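Local coordinates for kinesin-like protein KAR3 (Saccharomyces cerevisiae, PDB 1F9V) that probably couples ATP hydrolysis to movement along microtubules, as a motor of the kinesin family whose motor domain binds ADP and magnesium, at residues T65-F70 with P105-I110; C87-G92 with V243-S248; E136-Y141 with H218-I223; I167-E172 with L301-L306; L271-D276 with R294-T299. The protein carries 2 engineered substitutions. One frame throughout, in Å; residues are numbered along the deposited sequence.

Interaction 1: T65-F70 with P105-I110; sequences TNVDVF and PGDGII
The contact joins two helix starts beside the nucleotide pocket: Asn66, in the first turn of helix 66-77, lies against Asp107, just ahead of Gly108, the N-cap of helix 109-124. Asn66 CB comes 3.4 Å from Asp107 CG, and the amide and carboxylate planes are turned 72° apart, so the two groups cross rather than stack. The amide of Asn66 reaches past this carboxylate, its ND2 passing 3.5 Å from Asp107 CB. Its polar atoms are engaged elsewhere, OD1 with Arg10 NH1 and ND2 with Phe100 O, both residues of the ADP pocket. Val67 closes the outer side, its CG2 lying anti to the carbonyl carbon and 3.4 Å from Asp107 OD1. Between the backbones a water donates to Asn66 O at 2.8 Å and to Asp107 O at 3.0 Å, bridging the two segments. The start of the first helix is held by a capping box, in which Asp68 N donates to Thr65 OG1 and Thr65 N to Asp68 OD2. Further along, Phe70 CE1 approaches Ile109 O at 4.1 Å. Phe70 also packs on Ser112 and Thr113 of helix 109-124, while Ile109 meets Val73 of helix 66-77 and Thr101 and Met102 of helix 98-103.

Interaction 2: C87-G92 with V243-S248; sequences CIFAYG and VDLAGS
Strand 86-91 and the end of strand 235-244 run parallel, Phe89 pairing with Val243 and Ala90 with Asp244, and their backbone groups satisfy one another in turn. Val243 N donates to Ile88 O at 2.8 Å, almost straight along the carbonyl (C=O...N 179°), and Ala90 N returns a bond of the same length to Val243 O. Leu245 N continues the series to Ala90 O at 3.1 Å, lying in the carbonyl plane. Beyond Leu245 the two backbones part, and a water fills the step, accepting from Gly92 N at 2.9 Å and donating to Ala246 O at 2.8 Å. Gly92 O then takes Ser248 N at 3.1 Å, with the donor well above the carbonyl plane; Lys98 NZ also bonds this oxygen, and Gly247 CA adds a CH...O contact. Among the side chains, Phe89 and Val243 lie side by side, CD1 of the ring 3.7 Å from Val243 CB. Leu245 CD1 meets the edge of the Tyr91 ring, and Ser248 CB sits 3.4 Å from Tyr91 OH. Asp244 OD2 is bonded to Thr99 OG1, and its side chain lies about 4 Å from the bound magnesium ion. Adjacent parallel strands leading into the P-loop, which starts at Gly92, and into the DLAGS sequence of switch II are characteristic of the kinesin nucleotide site.

Interaction 3: E136-Y141 with H218-I223; sequences EFIEIY and HSIFII
Strands 136-141 and 218-223 pair antiparallel, with Glu136, Ile138 and Ile140 facing Ile222, Ile220 and His218 in hydrogen-bonded pairs. Six backbone bonds close these three pairs; that from Ile220 N to Ile138 O is 2.7 Å long and almost straight, at 175°. The close-packed part of the side-chain contact is apolar. On the face carrying the isoleucines, Ile140 CD1 meets Ile220 CD1 at 3.7 Å. Ile138 places CG1 between its backbone N and carbonyl carbon (chi1 65°), which lays that branch 4.0 Å from Ile220 CB. On the other face Phe221 turns its edge to the ring of Phe137 in a T-shaped pair, planes 58° apart, with Phe221 CD2 3.7 Å from Phe137 CG and offset toward the rim. Further along the phenylalanine face the contact is looser and hydrated: Glu139 and Ser219 do not bond directly but share a water, which donates to Glu139 OE1 at 2.6 Å and lies 2.7 Å from Ser219 OG. Glu136, partly exposed, folds back at chi2 to bring OE1 within 3.5 Å of Ile222 CG2, and its carboxylate is held by His224 and Ser183. Strand 218-228 is flanked in the sheet by strand 235-244. The isoleucine face is covered by Leu298 and Leu301 of helix 297-306, and the phenylalanine face by Val192, Ile195 and Ala199 of helix 192-199.

Interaction 4: I167-E172 with L301-L306; sequences IRHDQE and LLQYSL
His169 and Gln303 meet through two different first torsions: the histidine ring lies beside its own backbone N, whereas Gln303 CG stands between backbone N and carbonyl carbon (chi1 71°), from where its extended chain carries the amide over the ring. The contact lays the beta hairpin of strands 167-170 and 175-178 against helix 297-306. Ring and amide planes are 16° apart and stacked, with Gln303 OE1 over the centre of the imidazole, 3.4 Å from His169 CD2; the nearby His169 NE2 is not bonded to that oxygen. Ile167 CG2 lies over the opposite face, so the ring is sandwiched, while its ND1 is held by Thr176 of the partner strand. Tyr304 comes in obliquely, its ring at 73° to the imidazole and its CE2 3.7 Å from His169 CB. The phenol then runs toward the turn, where Tyr304 OH lies 3.3 Å from Gln171 CA. That turn is an Asx turn, in which Asp170 OD2 accepts from Glu172 N at 3.0 Å. At the far end, Ile167 CD1 touches Leu301 CB at 3.8 Å, and Leu301 O sits at the edge of the imidazole, near its plane, 3.8 Å from His169 CE1.

Interaction 5: L271-D276 with R294-T299; sequences LSCLGD and RNSKLT
Sulfur contacts come first, where Cys273 of helix 258-281 meets the start of helix 297-306. With SG anti to the backbone N (chi1 177°), its thiol reaches into the turn before that helix and lies 3.6 Å from Ser296 OG, 3.6 Å from Thr299 OG1 and 3.7 Å from Asn295 CB. Polar contacts stay within residues 294-299 and the residue just ahead: the OG of Ser296, the N-cap residue, and Thr299 OG1 are 2.7 Å apart, and Thr299 OG1 bonds Phe293 O. Apolar packing makes up the rest. Thr299 CG2, on the branch anti to the carbonyl carbon, sits 3.9 Å from Leu274 CA and 4.0 Å from Leu274 CD1, the side chains crossing at a slant. Leu274 CD2 and Leu298 CD2 approach to 4.3 Å, and both leucines continue inward to Leu245 and Phe89, next to the central sheet. The two segments thus divide along the interface into a leucine side facing the sheet and a thiol and hydroxyl side at the helix start. Since the segments share no hydrogen bond and meet through sulfur, methyl and hydroxyl groups at ordinary packing distances, the contact probably depends mainly on van der Waals packing.

Interactions 2 and 3 each touch all the others. Asp244 N probably bonds Ser219 O (2.9 Å), and Ala246 N probably bonds His218 ND1 (3.0 Å), tying the switch II strand to its antiparallel neighbour, with centres 11 Å apart. Interaction 1 lies across the sheet, its Ile109 CG2 4.0 Å from Ile88 CD1, and with interaction 2 it borders the ADP pocket. Interactions 4 and 5 share helix 297-306 on the other side of the chain's centre, 28 and 27 Å from interaction 1; Leu298 links interaction 5 to Leu245 and Ile220. In kinesins the helices corresponding to 258-281 and 297-306 contribute to microtubule binding, so these contacts probably connect that surface with the nucleotide site.

Interaction 1: T65-F70 with P105-I110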
# COMPACT_ATOMS: atom_id res chain seq x y z
N THR A 65 -11.58 12.90 1.55
CA THR A 65 -10.46 13.27 2.41
C THR A 65 -9.81 12.02 3.01
O THR A 65 -10.31 10.90 2.85
CB THR A 65 -10.94 14.15 3.58
OG1 THR A 65 -11.80 13.37 4.42
CG2 THR A 65 -11.72 15.35 3.08
N ASN A 66 -8.70 12.21 3.72
CA ASN A 66 -8.03 11.09 4.36
C ASN A 66 -8.97 10.43 5.38
O ASN A 66 -8.97 9.22 5.54
CB ASN A 66 -6.74 11.56 5.03
CG ASN A 66 -5.58 11.57 4.07
OD1 ASN A 66 -5.76 11.39 2.86
ND2 ASN A 66 -4.37 11.79 4.59
N VAL A 67 -9.78 11.24 6.06
CA VAL A 67 -10.72 10.69 7.04
C VAL A 67 -11.76 9.81 6.32
O VAL A 67 -12.12 8.73 6.80
CB VAL A 67 -11.43 11.83 7.83
CG1 VAL A 67 -12.68 11.31 8.51
CG2 VAL A 67 -10.47 12.42 8.85
N ASP A 68 -12.23 10.26 5.15
CA ASP A 68 -13.21 9.49 4.37
C ASP A 68 -12.59 8.16 3.92
O ASP A 68 -13.25 7.12 3.94
CB ASP A 68 -13.65 10.28 3.13
CG ASP A 68 -14.37 11.56 3.48
OD1 ASP A 68 -15.03 11.60 4.53
OD2 ASP A 68 -14.27 12.53 2.69
N VAL A 69 -11.33 8.20 3.51
CA VAL A 69 -10.65 7.00 3.05
C VAL A 69 -10.53 5.99 4.18
O VAL A 69 -10.80 4.80 4.00
CB VAL A 69 -9.23 7.34 2.52
CG1 VAL A 69 -8.40 6.05 2.35
CG2 VAL A 69 -9.34 8.09 1.19
N PHE A 70 -10.15 6.45 5.36
CA PHE A 70 -9.99 5.52 6.46
C PHE A 70 -11.29 4.88 6.92
O PHE A 70 -11.27 3.86 7.62
CB PHE A 70 -9.28 6.18 7.65
CG PHE A 70 -8.70 5.18 8.60
CD1 PHE A 70 -7.55 4.47 8.26
CD2 PHE A 70 -9.32 4.91 9.82
CE1 PHE A 70 -7.04 3.49 9.11
CE2 PHE A 70 -8.81 3.94 10.67
CZ PHE A 70 -7.67 3.22 10.32
N PRO A 105 0.30 13.83 8.33
CA PRO A 105 0.22 13.92 9.79
C PRO A 105 -1.19 13.74 10.35
O PRO A 105 -2.14 14.40 9.91
CB PRO A 105 0.80 15.30 10.12
CG PRO A 105 1.07 15.96 8.81
CD PRO A 105 1.12 14.91 7.76
N GLY A 106 -1.31 12.85 11.33
CA GLY A 106 -2.59 12.57 11.97
C GLY A 106 -3.66 11.95 11.10
O GLY A 106 -4.48 11.18 11.59
N ASP A 107 -3.62 12.27 9.81
CA ASP A 107 -4.60 11.82 8.82
C ASP A 107 -4.28 10.56 8.01
O ASP A 107 -5.18 9.77 7.68
CB ASP A 107 -4.83 12.96 7.82
CG ASP A 107 -6.22 13.45 7.82
OD1 ASP A 107 -7.09 12.71 8.35
OD2 ASP A 107 -6.47 14.55 7.31
N GLY A 108 -3.01 10.42 7.65
CA GLY A 108 -2.57 9.30 6.84
C GLY A 108 -3.02 7.94 7.31
O GLY A 108 -3.43 7.76 8.45
N ILE A 109 -2.95 6.96 6.41
CA ILE A 109 -3.35 5.62 6.77
C ILE A 109 -2.50 5.08 7.93
O ILE A 109 -3.00 4.36 8.78
CB ILE A 109 -3.25 4.67 5.54
CG1 ILE A 109 -4.46 4.93 4.62
CG2 ILE A 109 -3.20 3.21 5.99
CD1 ILE A 109 -4.50 4.06 3.38
N ILE A 110 -1.22 5.45 7.98
CA ILE A 110 -0.37 4.96 9.06
C ILE A 110 -0.79 5.55 10.42
O ILE A 110 -1.09 4.80 11.35
CB ILE A 110 1.13 5.21 8.76
CG1 ILE A 110 1.58 4.26 7.65
CG2 ILE A 110 1.98 4.98 10.02
CD1 ILE A 110 2.88 4.64 6.97
O HOH W 1 -6.59 7.75 5.97

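Interaction 2: C87-G92 with V243-S248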
# COMPACT_ATOMS: atom_id res chain seq x y z
N CYS A 87 -1.53 -6.17 4.46
CA CYS A 87 -0.62 -5.42 3.60
C CYS A 87 -1.42 -4.34 2.89
O CYS A 87 -2.51 -4.61 2.38
CB CYS A 87 0.02 -6.32 2.53
SG CYS A 87 1.42 -7.31 3.08
N ILE A 88 -0.89 -3.12 2.87
CA ILE A 88 -1.53 -2.02 2.16
C ILE A 88 -0.42 -1.40 1.33
O ILE A 88 0.59 -0.94 1.86
CB ILE A 88 -2.11 -0.96 3.12
CG1 ILE A 88 -3.24 -1.58 3.95
CG2 ILE A 88 -2.62 0.24 2.30
CD1 ILE A 88 -3.91 -0.62 4.93
N PHE A 89 -0.61 -1.40 0.01
CA PHE A 89 0.40 -0.83 -0.89
C PHE A 89 -0.12 0.42 -1.60
O PHE A 89 -1.12 0.36 -2.31
CB PHE A 89 0.80 -1.84 -1.98
CG PHE A 89 1.40 -3.12 -1.45
CD1 PHE A 89 2.77 -3.22 -1.23
CD2 PHE A 89 0.60 -4.23 -1.24
CE1 PHE A 89 3.33 -4.43 -0.81
CE2 PHE A 89 1.15 -5.45 -0.82
CZ PHE A 89 2.52 -5.55 -0.61
N ALA A 90 0.55 1.55 -1.41
CA ALA A 90 0.17 2.78 -2.11
C ALA A 90 1.02 2.77 -3.38
O ALA A 90 2.25 2.79 -3.31
CB ALA A 90 0.47 4.00 -1.27
N TYR A 91 0.35 2.74 -4.53
CA TYR A 91 0.99 2.67 -5.85
C TYR A 91 0.59 3.86 -6.72
O TYR A 91 -0.57 4.29 -6.68
CB TYR A 91 0.55 1.37 -6.54
CG TYR A 91 1.10 1.15 -7.93
CD1 TYR A 91 2.16 0.27 -8.15
CD2 TYR A 91 0.55 1.81 -9.04
CE1 TYR A 91 2.67 0.06 -9.43
CE2 TYR A 91 1.06 1.60 -10.33
CZ TYR A 91 2.12 0.73 -10.52
OH TYR A 91 2.64 0.51 -11.77
N GLY A 92 1.52 4.36 -7.52
CA GLY A 92 1.22 5.47 -8.39
C GLY A 92 2.45 6.28 -8.75
O GLY A 92 3.50 6.13 -8.14
N VAL A 243 2.87 0.08 3.10
CA VAL A 243 3.87 0.45 2.10
C VAL A 243 3.57 1.64 1.20
O VAL A 243 2.50 1.72 0.60
CB VAL A 243 4.17 -0.77 1.18
CG1 VAL A 243 5.39 -0.50 0.30
CG2 VAL A 243 4.38 -2.02 2.03
N ASP A 244 4.56 2.52 1.09
CA ASP A 244 4.52 3.70 0.23
C ASP A 244 5.55 3.34 -0.85
O ASP A 244 6.75 3.55 -0.69
CB ASP A 244 4.95 4.92 1.05
CG ASP A 244 4.95 6.20 0.25
OD1 ASP A 244 4.68 6.17 -0.97
OD2 ASP A 244 5.23 7.26 0.86
N LEU A 245 5.06 2.78 -1.95
CA LEU A 245 5.94 2.33 -3.03
C LEU A 245 6.70 3.40 -3.78
O LEU A 245 6.37 4.58 -3.73
CB LEU A 245 5.13 1.50 -4.04
CG LEU A 245 4.47 0.21 -3.54
CD1 LEU A 245 3.46 -0.28 -4.57
CD2 LEU A 245 5.54 -0.85 -3.30
N ALA A 246 7.75 2.98 -4.47
CA ALA A 246 8.54 3.89 -5.29
C ALA A 246 7.62 4.36 -6.44
O ALA A 246 6.73 3.61 -6.86
CB ALA A 246 9.75 3.16 -5.86
N GLY A 247 7.84 5.57 -6.94
CA GLY A 247 7.02 6.07 -8.04
C GLY A 247 6.99 5.12 -9.22
O GLY A 247 8.02 4.59 -9.64
N SER A 248 5.80 4.91 -9.79
CA SER A 248 5.64 3.99 -10.91
C SER A 248 5.81 4.59 -12.30
O SER A 248 5.64 3.88 -13.30
CB SER A 248 4.25 3.35 -10.84
OG SER A 248 3.25 4.36 -10.89
O HOH W 2 4.04 2.94 -7.35

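Interaction 3: E136-Y141 with H218-I223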
# COMPACT_ATOMS: atom_id res chain seq x y z
N GLU A 136 8.65 -1.35 13.08
CA GLU A 136 9.90 -1.11 12.38
C GLU A 136 9.52 -0.22 11.21
O GLU A 136 8.38 -0.26 10.73
CB GLU A 136 10.51 -2.41 11.85
CG GLU A 136 10.91 -3.41 12.91
CD GLU A 136 9.79 -4.36 13.26
OE1 GLU A 136 9.15 -4.89 12.33
OE2 GLU A 136 9.54 -4.59 14.46
N PHE A 137 10.47 0.59 10.75
CA PHE A 137 10.25 1.48 9.61
C PHE A 137 11.50 1.36 8.76
O PHE A 137 12.58 1.85 9.13
CB PHE A 137 10.04 2.93 10.07
CG PHE A 137 9.40 3.82 9.03
CD1 PHE A 137 8.85 3.29 7.87
CD2 PHE A 137 9.37 5.19 9.22
CE1 PHE A 137 8.27 4.12 6.91
CE2 PHE A 137 8.80 6.03 8.26
CZ PHE A 137 8.25 5.49 7.11
N ILE A 138 11.36 0.70 7.62
CA ILE A 138 12.47 0.49 6.72
C ILE A 138 12.15 0.97 5.32
O ILE A 138 11.02 1.35 5.02
CB ILE A 138 12.84 -1.03 6.62
CG1 ILE A 138 11.68 -1.80 5.98
CG2 ILE A 138 13.14 -1.60 8.01
CD1 ILE A 138 12.02 -3.22 5.56
N GLU A 139 13.16 0.96 4.47
CA GLU A 139 12.97 1.32 3.08
C GLU A 139 13.79 0.33 2.26
O GLU A 139 14.78 -0.22 2.74
CB GLU A 139 13.45 2.75 2.81
CG GLU A 139 14.86 2.83 2.28
CD GLU A 139 15.32 4.25 2.00
OE1 GLU A 139 14.48 5.18 2.03
OE2 GLU A 139 16.53 4.42 1.76
N ILE A 140 13.34 0.07 1.04
CA ILE A 140 14.06 -0.80 0.14
C ILE A 140 14.45 0.12 -1.02
O ILE A 140 13.59 0.71 -1.67
CB ILE A 140 13.19 -1.96 -0.38
CG1 ILE A 140 12.98 -2.98 0.74
CG2 ILE A 140 13.88 -2.65 -1.56
CD1 ILE A 140 11.97 -4.06 0.41
N TYR A 141 15.75 0.27 -1.23
CA TYR A 141 16.27 1.11 -2.30
C TYR A 141 17.30 0.29 -3.07
O TYR A 141 18.28 -0.21 -2.49
CB TYR A 141 16.94 2.36 -1.73
CG TYR A 141 17.54 3.24 -2.80
CD1 TYR A 141 16.75 3.76 -3.82
CD2 TYR A 141 18.91 3.50 -2.83
CE1 TYR A 141 17.31 4.52 -4.85
CE2 TYR A 141 19.48 4.26 -3.85
CZ TYR A 141 18.67 4.77 -4.86
OH TYR A 141 19.21 5.51 -5.88
N HIS A 218 10.93 2.00 -1.81
CA HIS A 218 9.71 1.52 -1.17
C HIS A 218 9.91 1.75 0.32
O HIS A 218 10.90 1.30 0.89
CB HIS A 218 9.52 0.03 -1.40
CG HIS A 218 9.55 -0.39 -2.83
ND1 HIS A 218 8.93 0.33 -3.83
CD2 HIS A 218 10.10 -1.47 -3.43
CE1 HIS A 218 9.10 -0.30 -4.98
NE2 HIS A 218 9.80 -1.39 -4.77
N SER A 219 8.99 2.46 0.96
CA SER A 219 9.08 2.70 2.39
C SER A 219 8.05 1.78 3.03
O SER A 219 6.88 1.75 2.62
CB SER A 219 8.80 4.17 2.69
OG SER A 219 9.75 4.99 2.03
N ILE A 220 8.48 1.02 4.03
CA ILE A 220 7.59 0.06 4.68
C ILE A 220 7.48 0.23 6.19
O ILE A 220 8.48 0.12 6.90
CB ILE A 220 8.06 -1.39 4.36
CG1 ILE A 220 8.26 -1.55 2.85
CG2 ILE A 220 7.06 -2.40 4.87
CD1 ILE A 220 9.58 -2.15 2.45
N PHE A 221 6.27 0.52 6.66
CA PHE A 221 6.02 0.68 8.09
C PHE A 221 5.41 -0.65 8.56
O PHE A 221 4.30 -1.02 8.18
CB PHE A 221 5.05 1.84 8.33
CG PHE A 221 5.07 2.37 9.74
CD1 PHE A 221 4.30 1.77 10.73
CD2 PHE A 221 5.84 3.48 10.07
CE1 PHE A 221 4.31 2.26 12.04
CE2 PHE A 221 5.86 3.97 11.38
CZ PHE A 221 5.09 3.35 12.36
N ILE A 222 6.16 -1.37 9.40
CA ILE A 222 5.71 -2.66 9.89
C ILE A 222 5.25 -2.58 11.33
O ILE A 222 5.97 -2.06 12.19
CB ILE A 222 6.85 -3.72 9.77
CG1 ILE A 222 7.36 -3.76 8.32
CG2 ILE A 222 6.34 -5.08 10.20
CD1 ILE A 222 8.61 -4.60 8.11
N ILE A 223 4.06 -3.09 11.59
CA ILE A 223 3.46 -3.08 12.92
C ILE A 223 3.11 -4.51 13.34
O ILE A 223 2.48 -5.25 12.58
CB ILE A 223 2.15 -2.26 12.93
CG1 ILE A 223 2.45 -0.79 12.62
CG2 ILE A 223 1.45 -2.42 14.28
CD1 ILE A 223 1.26 -0.03 12.04
O HOH W 3 12.13 6.32 2.26

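Interaction 4: I167-E172 with L301-L306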
# COMPACT_ATOMS: atom_id res chain seq x y z
N ILE A 167 17.08 -11.15 5.90
CA ILE A 167 15.71 -11.55 6.10
C ILE A 167 15.70 -12.94 6.72
O ILE A 167 16.33 -13.87 6.21
CB ILE A 167 14.93 -11.57 4.77
CG1 ILE A 167 14.72 -10.14 4.27
CG2 ILE A 167 13.60 -12.27 4.95
CD1 ILE A 167 14.06 -10.07 2.89
N ARG A 168 14.97 -13.09 7.83
CA ARG A 168 14.87 -14.37 8.53
C ARG A 168 13.43 -14.84 8.56
O ARG A 168 12.62 -14.33 9.34
CB ARG A 168 15.38 -14.24 9.96
CG ARG A 168 16.84 -13.89 10.08
CD ARG A 168 17.68 -15.11 10.43
NE ARG A 168 19.03 -14.72 10.84
CZ ARG A 168 20.04 -14.51 9.99
NH1 ARG A 168 19.86 -14.66 8.69
NH2 ARG A 168 21.23 -14.14 10.45
N HIS A 169 13.11 -15.79 7.71
CA HIS A 169 11.77 -16.35 7.67
C HIS A 169 11.71 -17.54 8.62
O HIS A 169 12.53 -18.46 8.53
CB HIS A 169 11.43 -16.83 6.26
CG HIS A 169 11.24 -15.74 5.26
ND1 HIS A 169 10.39 -14.67 5.47
CD2 HIS A 169 11.77 -15.56 4.03
CE1 HIS A 169 10.40 -13.89 4.40
NE2 HIS A 169 11.23 -14.41 3.51
N ASP A 170 10.76 -17.51 9.54
CA ASP A 170 10.55 -18.59 10.50
C ASP A 170 9.39 -19.40 9.94
O ASP A 170 8.22 -19.07 10.17
CB ASP A 170 10.19 -18.03 11.87
CG ASP A 170 10.19 -19.10 12.97
OD1 ASP A 170 10.46 -18.75 14.13
OD2 ASP A 170 9.91 -20.28 12.67
N GLN A 171 9.71 -20.46 9.20
CA GLN A 171 8.69 -21.31 8.59
C GLN A 171 7.76 -21.93 9.62
O GLN A 171 6.67 -22.39 9.29
CB GLN A 171 9.37 -22.41 7.76
CG GLN A 171 10.72 -22.01 7.15
CD GLN A 171 11.90 -22.39 8.04
OE1 GLN A 171 12.29 -21.64 8.94
NE2 GLN A 171 12.48 -23.57 7.79
N GLU A 172 8.19 -21.94 10.88
CA GLU A 172 7.40 -22.52 11.96
C GLU A 172 6.20 -21.64 12.29
O GLU A 172 5.05 -22.06 12.15
CB GLU A 172 8.27 -22.70 13.21
CG GLU A 172 7.54 -22.49 14.53
CD GLU A 172 7.21 -23.80 15.22
OE1 GLU A 172 6.04 -23.98 15.64
OE2 GLU A 172 8.11 -24.65 15.35
N LEU A 301 10.38 -10.35 1.30
CA LEU A 301 10.25 -9.92 2.69
C LEU A 301 8.83 -10.12 3.21
O LEU A 301 8.64 -10.55 4.35
CB LEU A 301 10.62 -8.44 2.82
CG LEU A 301 10.28 -7.78 4.16
CD1 LEU A 301 11.21 -8.31 5.23
CD2 LEU A 301 10.43 -6.26 4.05
N LEU A 302 7.85 -9.82 2.38
CA LEU A 302 6.44 -9.89 2.78
C LEU A 302 5.66 -11.15 2.47
O LEU A 302 4.45 -11.19 2.68
CB LEU A 302 5.69 -8.69 2.18
CG LEU A 302 6.26 -7.31 2.50
CD1 LEU A 302 5.49 -6.23 1.71
CD2 LEU A 302 6.15 -7.06 4.00
N GLN A 303 6.32 -12.19 1.98
CA GLN A 303 5.63 -13.41 1.62
C GLN A 303 4.62 -13.98 2.62
O GLN A 303 3.55 -14.42 2.22
CB GLN A 303 6.65 -14.49 1.22
CG GLN A 303 7.46 -15.05 2.38
CD GLN A 303 8.44 -16.11 1.91
OE1 GLN A 303 8.95 -16.90 2.72
NE2 GLN A 303 8.70 -16.14 0.61
N TYR A 304 4.96 -13.99 3.91
CA TYR A 304 4.03 -14.53 4.91
C TYR A 304 2.82 -13.62 5.16
O TYR A 304 1.79 -14.07 5.68
CB TYR A 304 4.75 -14.79 6.23
CG TYR A 304 5.71 -15.96 6.20
CD1 TYR A 304 5.44 -17.08 5.41
CD2 TYR A 304 6.88 -15.96 6.96
CE1 TYR A 304 6.31 -18.17 5.38
CE2 TYR A 304 7.76 -17.04 6.93
CZ TYR A 304 7.47 -18.14 6.14
OH TYR A 304 8.34 -19.21 6.12
N SER A 305 2.94 -12.34 4.80
CA SER A 305 1.85 -11.39 4.98
C SER A 305 1.04 -11.27 3.69
O SER A 305 0.07 -10.50 3.62
CB SER A 305 2.40 -10.02 5.40
OG SER A 305 2.73 -9.99 6.78
N LEU A 306 1.44 -12.03 2.68
CA LEU A 306 0.76 -12.01 1.39
C LEU A 306 0.06 -13.34 1.13
O LEU A 306 -0.76 -13.46 0.23
CB LEU A 306 1.77 -11.75 0.27
CG LEU A 306 2.32 -10.33 0.16
CD1 LEU A 306 3.44 -10.27 -0.85
CD2 LEU A 306 1.19 -9.38 -0.24

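Interaction 5: L271-D276 with R294-T299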
# COMPACT_ATOMS: atom_id res chain seq x y z
N LEU A 271 8.44 -3.34 -9.14
CA LEU A 271 7.01 -3.09 -9.33
C LEU A 271 6.38 -4.15 -10.22
O LEU A 271 5.25 -4.58 -9.99
CB LEU A 271 6.78 -1.69 -9.91
CG LEU A 271 7.09 -0.54 -8.94
CD1 LEU A 271 6.77 0.79 -9.62
CD2 LEU A 271 6.28 -0.69 -7.64
N SER A 272 7.12 -4.58 -11.24
CA SER A 272 6.62 -5.61 -12.14
C SER A 272 6.39 -6.91 -11.37
O SER A 272 5.35 -7.57 -11.51
CB SER A 272 7.64 -5.86 -13.25
OG SER A 272 7.30 -7.04 -13.96
N CYS A 273 7.36 -7.27 -10.53
CA CYS A 273 7.27 -8.48 -9.73
C CYS A 273 6.09 -8.40 -8.76
O CYS A 273 5.35 -9.36 -8.60
CB CYS A 273 8.58 -8.70 -8.96
SG CYS A 273 8.54 -10.14 -7.87
N LEU A 274 5.93 -7.25 -8.10
CA LEU A 274 4.83 -7.09 -7.16
C LEU A 274 3.50 -7.33 -7.87
O LEU A 274 2.64 -8.06 -7.37
CB LEU A 274 4.85 -5.68 -6.56
CG LEU A 274 3.70 -5.35 -5.60
CD1 LEU A 274 3.75 -6.26 -4.38
CD2 LEU A 274 3.79 -3.90 -5.19
N GLY A 275 3.34 -6.74 -9.05
CA GLY A 275 2.10 -6.92 -9.79
C GLY A 275 1.88 -8.38 -10.15
O GLY A 275 0.77 -8.90 -10.04
N ASP A 276 2.95 -9.05 -10.58
CA ASP A 276 2.86 -10.45 -10.95
C ASP A 276 2.46 -11.31 -9.75
O ASP A 276 1.63 -12.21 -9.87
CB ASP A 276 4.19 -10.95 -11.52
CG ASP A 276 4.46 -10.42 -12.91
OD1 ASP A 276 3.50 -10.07 -13.62
OD2 ASP A 276 5.64 -10.35 -13.29
N ARG A 294 10.41 -14.73 -4.53
CA ARG A 294 11.86 -14.55 -4.44
C ARG A 294 12.49 -13.64 -5.48
O ARG A 294 13.68 -13.32 -5.40
CB ARG A 294 12.55 -15.92 -4.46
CG ARG A 294 11.96 -16.93 -3.51
CD ARG A 294 12.69 -18.27 -3.58
NE ARG A 294 14.04 -18.16 -3.03
CZ ARG A 294 14.36 -18.39 -1.76
NH1 ARG A 294 13.43 -18.74 -0.88
NH2 ARG A 294 15.61 -18.23 -1.36
N ASN A 295 11.69 -13.20 -6.46
CA ASN A 295 12.20 -12.35 -7.52
C ASN A 295 12.42 -10.89 -7.15
O ASN A 295 12.95 -10.12 -7.94
CB ASN A 295 11.30 -12.45 -8.76
CG ASN A 295 11.55 -13.71 -9.56
OD1 ASN A 295 11.08 -13.85 -10.68
ND2 ASN A 295 12.31 -14.64 -8.98
N SER A 296 11.99 -10.49 -5.96
CA SER A 296 12.21 -9.11 -5.52
C SER A 296 12.32 -9.08 -4.00
O SER A 296 11.77 -9.93 -3.30
CB SER A 296 11.08 -8.19 -6.01
OG SER A 296 9.96 -8.23 -5.15
N LYS A 297 13.04 -8.09 -3.50
CA LYS A 297 13.24 -7.96 -2.06
C LYS A 297 11.92 -7.72 -1.33
O LYS A 297 11.66 -8.33 -0.31
CB LYS A 297 14.22 -6.81 -1.78
CG LYS A 297 14.67 -6.72 -0.34
CD LYS A 297 15.44 -7.96 0.08
CE LYS A 297 16.93 -7.70 0.05
NZ LYS A 297 17.69 -8.78 0.73
N LEU A 298 11.09 -6.84 -1.87
CA LEU A 298 9.81 -6.52 -1.24
C LEU A 298 8.87 -7.71 -1.11
O LEU A 298 8.31 -7.94 -0.04
CB LEU A 298 9.09 -5.41 -2.00
CG LEU A 298 7.74 -4.97 -1.40
CD1 LEU A 298 7.95 -4.24 -0.08
CD2 LEU A 298 7.02 -4.07 -2.41
N THR A 299 8.67 -8.45 -2.20
CA THR A 299 7.77 -9.59 -2.16
C THR A 299 8.34 -10.73 -1.31
O THR A 299 7.60 -11.45 -0.65
CB THR A 299 7.42 -10.13 -3.58
OG1 THR A 299 8.62 -10.41 -4.31
CG2 THR A 299 6.60 -9.09 -4.35